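Local coordinates for protein dehydrogenase (Sinorhizobium meliloti, PDB 3UOE) that probably works as an oxidoreductase of the malate/L-lactate dehydrogenase (LDH2/MDH2) family, though its own substrate is not established, at residues 115-120 with 288-293. Sequence-based numbering, arbitrary orientation.
Sequences DAMRVT and LILIDP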
ATOM      1  N   ASP A 115      16.768 -14.056   6.168  1.00  9.92           N
ATOM      2  CA  ASP A 115      17.260 -14.231   7.524  1.00 10.30           C
ATOM      3  C   ASP A 115      16.446 -13.366   8.486  1.00  9.45           C
ATOM      4  O   ASP A 115      16.086 -13.804   9.585  1.00  7.70           O
ATOM      5  CB  ASP A 115      18.754 -13.912   7.620  1.00  9.99           C
ATOM      6  CG  ASP A 115      19.385 -14.510   8.858  1.00 14.99           C
ATOM      7  OD1 ASP A 115      19.676 -15.726   8.850  1.00 18.24           O
ATOM      8  OD2 ASP A 115      19.567 -13.766   9.845  1.00 17.84           O
ATOM      9  N   ALA A 116      16.161 -12.141   8.051  1.00  9.69           N
ATOM     10  CA  ALA A 116      15.312 -11.220   8.798  1.00  9.40           C
ATOM     11  C   ALA A 116      13.936 -11.830   9.037  1.00  9.12           C
ATOM     12  O   ALA A 116      13.347 -11.669  10.109  1.00  8.86           O
ATOM     13  CB  ALA A 116      15.179  -9.906   8.043  1.00  7.80           C
HETATM   14  N   MSE A 117      13.426 -12.524   8.027  1.00  8.12           N
HETATM   15  CA  MSE A 117      12.133 -13.180   8.151  1.00 10.29           C
HETATM   16  C   MSE A 117      12.179 -14.290   9.197  1.00 10.88           C
HETATM   17  O   MSE A 117      11.268 -14.419  10.017  1.00 12.09           O
HETATM   18  CB  MSE A 117      11.657 -13.734   6.804  1.00  7.94           C
HETATM   19  CG  MSE A 117      10.268 -14.344   6.885  1.00 13.86           C
HETATM   20 SE   MSE A 117       9.475 -14.910   5.178  1.00 29.71          SE
HETATM   21  CE  MSE A 117       9.944 -13.354   4.079  1.00  7.76           C
ATOM     22  N   ARG A 118      13.241 -15.087   9.177  1.00 10.27           N
ATOM     23  CA  ARG A 118      13.383 -16.169  10.146  1.00 11.45           C
ATOM     24  C   ARG A 118      13.401 -15.617  11.568  1.00 12.89           C
ATOM     25  O   ARG A 118      12.732 -16.137  12.462  1.00 12.71           O
ATOM     26  CB  ARG A 118      14.659 -16.961   9.880  1.00 13.31           C
ATOM     27  CG  ARG A 118      15.083 -17.863  11.040  1.00 17.88           C
ATOM     28  CD  ARG A 118      16.466 -18.491  10.800  1.00 21.61           C
ATOM     29  NE  ARG A 118      17.565 -17.529  10.933  1.00 21.49           N
ATOM     30  CZ  ARG A 118      18.113 -17.181  12.092  1.00 18.50           C
ATOM     31  NH1 ARG A 118      17.661 -17.708  13.221  1.00 20.80           N
ATOM     32  NH2 ARG A 118      19.105 -16.300  12.124  1.00 20.91           N
ATOM     33  N   VAL A 119      14.170 -14.552  11.766  1.00 12.24           N
ATOM     34  CA  VAL A 119      14.315 -13.940  13.077  1.00 11.52           C
ATOM     35  C   VAL A 119      13.018 -13.262  13.541  1.00 10.80           C
ATOM     36  O   VAL A 119      12.598 -13.413  14.683  1.00 11.76           O
ATOM     37  CB  VAL A 119      15.478 -12.920  13.078  1.00 12.27           C
ATOM     38  CG1 VAL A 119      15.476 -12.094  14.375  1.00 10.33           C
ATOM     39  CG2 VAL A 119      16.820 -13.636  12.865  1.00 10.80           C
ATOM     40  N   THR A 120      12.374 -12.515  12.657  1.00  9.98           N
ATOM     41  CA  THR A 120      11.160 -11.825  13.065  1.00 12.98           C
ATOM     42  C   THR A 120      10.021 -12.804  13.318  1.00 11.55           C
ATOM     43  O   THR A 120       9.224 -12.599  14.226  1.00 12.36           O
ATOM     44  CB  THR A 120      10.725 -10.737  12.062  1.00 10.81           C
ATOM     45  OG1 THR A 120      10.496 -11.332  10.780  1.00 15.50           O
ATOM     46  CG2 THR A 120      11.795  -9.680  11.946  1.00  9.23           C
ATOM     47  N   LEU A 288       9.938  -5.235   5.992  1.00  6.09           N
ATOM     48  CA  LEU A 288       9.156  -6.452   6.047  1.00  6.97           C
ATOM     49  C   LEU A 288       8.248  -6.387   7.275  1.00  7.00           C
ATOM     50  O   LEU A 288       8.714  -6.211   8.393  1.00  6.79           O
ATOM     51  CB  LEU A 288      10.071  -7.677   6.135  1.00  7.11           C
ATOM     52  CG  LEU A 288       9.340  -8.998   6.395  1.00  7.74           C
ATOM     53  CD1 LEU A 288       8.490  -9.400   5.190  1.00  6.62           C
ATOM     54  CD2 LEU A 288      10.314 -10.107   6.762  1.00  8.22           C
ATOM     55  N   ILE A 289       6.946  -6.490   7.056  1.00  7.32           N
ATOM     56  CA  ILE A 289       6.004  -6.544   8.158  1.00  7.05           C
ATOM     57  C   ILE A 289       5.308  -7.885   8.138  1.00  7.65           C
ATOM     58  O   ILE A 289       4.688  -8.252   7.140  1.00  8.90           O
ATOM     59  CB  ILE A 289       4.940  -5.455   8.050  1.00  9.47           C
ATOM     60  CG1 ILE A 289       5.569  -4.084   8.258  1.00  9.14           C
ATOM     61  CG2 ILE A 289       3.826  -5.695   9.067  1.00 10.75           C
ATOM     62  CD1 ILE A 289       4.836  -2.982   7.539  1.00 12.57           C
ATOM     63  N   LEU A 290       5.431  -8.623   9.234  1.00  7.88           N
ATOM     64  CA  LEU A 290       4.740  -9.895   9.378  1.00  9.03           C
ATOM     65  C   LEU A 290       3.599  -9.758  10.372  1.00  8.08           C
ATOM     66  O   LEU A 290       3.690  -9.005  11.344  1.00  7.95           O
ATOM     67  CB  LEU A 290       5.696 -10.996   9.833  1.00  7.87           C
ATOM     68  CG  LEU A 290       6.788 -11.392   8.842  1.00  9.52           C
ATOM     69  CD1 LEU A 290       7.778 -12.336   9.522  1.00 10.41           C
ATOM     70  CD2 LEU A 290       6.172 -12.040   7.593  1.00  8.60           C
ATOM     71  N   ILE A 291       2.523 -10.489  10.110  1.00  7.67           N
ATOM     72  CA  ILE A 291       1.369 -10.512  10.991  1.00  9.43           C
ATOM     73  C   ILE A 291       0.828 -11.931  11.085  1.00  9.87           C
ATOM     74  O   ILE A 291       0.581 -12.581  10.066  1.00 10.27           O
ATOM     75  CB  ILE A 291       0.250  -9.598  10.464  1.00  9.34           C
ATOM     76  CG1 ILE A 291       0.809  -8.209  10.125  1.00  8.79           C
ATOM     77  CG2 ILE A 291      -0.899  -9.522  11.464  1.00  6.53           C
ATOM     78  CD1 ILE A 291      -0.260  -7.219   9.666  1.00  9.27           C
ATOM     79  N   ASP A 292       0.639 -12.401  12.312  1.00  9.54           N
ATOM     80  CA  ASP A 292       0.068 -13.721  12.556  1.00  9.37           C
ATOM     81  C   ASP A 292      -1.455 -13.630  12.444  1.00  9.65           C
ATOM     82  O   ASP A 292      -2.104 -13.057  13.308  1.00 11.35           O
ATOM     83  CB  ASP A 292       0.485 -14.204  13.953  1.00  9.10           C
ATOM     84  CG  ASP A 292       0.095 -15.655  14.230  1.00 10.79           C
ATOM     85  OD1 ASP A 292      -0.676 -16.249  13.438  1.00 11.53           O
ATOM     86  OD2 ASP A 292       0.555 -16.198  15.261  1.00 11.50           O
ATOM     87  N   PRO A 293      -2.033 -14.193  11.372  1.00 10.61           N
ATOM     88  CA  PRO A 293      -3.499 -14.159  11.245  1.00 11.00           C
ATOM     89  C   PRO A 293      -4.200 -14.765  12.465  1.00 10.51           C
ATOM     90  O   PRO A 293      -5.333 -14.371  12.769  1.00  9.79           O
ATOM     91  CB  PRO A 293      -3.768 -15.023  10.002  1.00  9.75           C
ATOM     92  CG  PRO A 293      -2.444 -15.054   9.258  1.00 10.32           C
ATOM     93  CD  PRO A 293      -1.401 -15.015  10.324  1.00  8.65           C
TER
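Leu288 drops its CD2 methyl onto the backbone of helix 109-127 at Met117, a selenomethionine here, with CD2 3.8 Å from CA and 3.9 Å from CB of Met117. With CG anti to the backbone N (chi1 172°) the Leu288 branch extends toward the helix, and chi2 turns CD2 onto it. Ile289 turns to the other face of the sheet and packs on strands 129-137 and 156-161. Leu290 faces the helix again, crossing the side chains of both Met117 and Thr120 at about a right angle. CD1 of Leu290 touches both, 4.1 Å from CG of Met117 and 3.2 Å from OG1 of Thr120, the latter no hydrogen bond. The buried hydroxyl places its proton within its own helix: Thr120 OG1 donates to Ala116 O at 2.9 Å, tilted 25° from the carbonyl plane, while Thr120 N reaches the same oxygen from the opposite face. Two donors thus grip Ala116 O. With a valine in place of Thr120 the second bond to Ala116 O goes, and the side chain would probably be less firmly fixed in its rotation against CD1 of Leu290. Beyond Leu290 the chain leaves the helix. Strand 285-291 runs between strands 129-137 and 156-161 in the mixed sheet, and the axes of segments 115-120 and 288-291 run broadly the same way, crossing at -34°. A helix thus packs on a sheet face through an alpha/beta apolar layer, joined across the two segments by van der Waals contact alone; Met113 and Leu124 extend it over Leu288 and Leu290, and Trp94 of strand 91-96 meets Thr120.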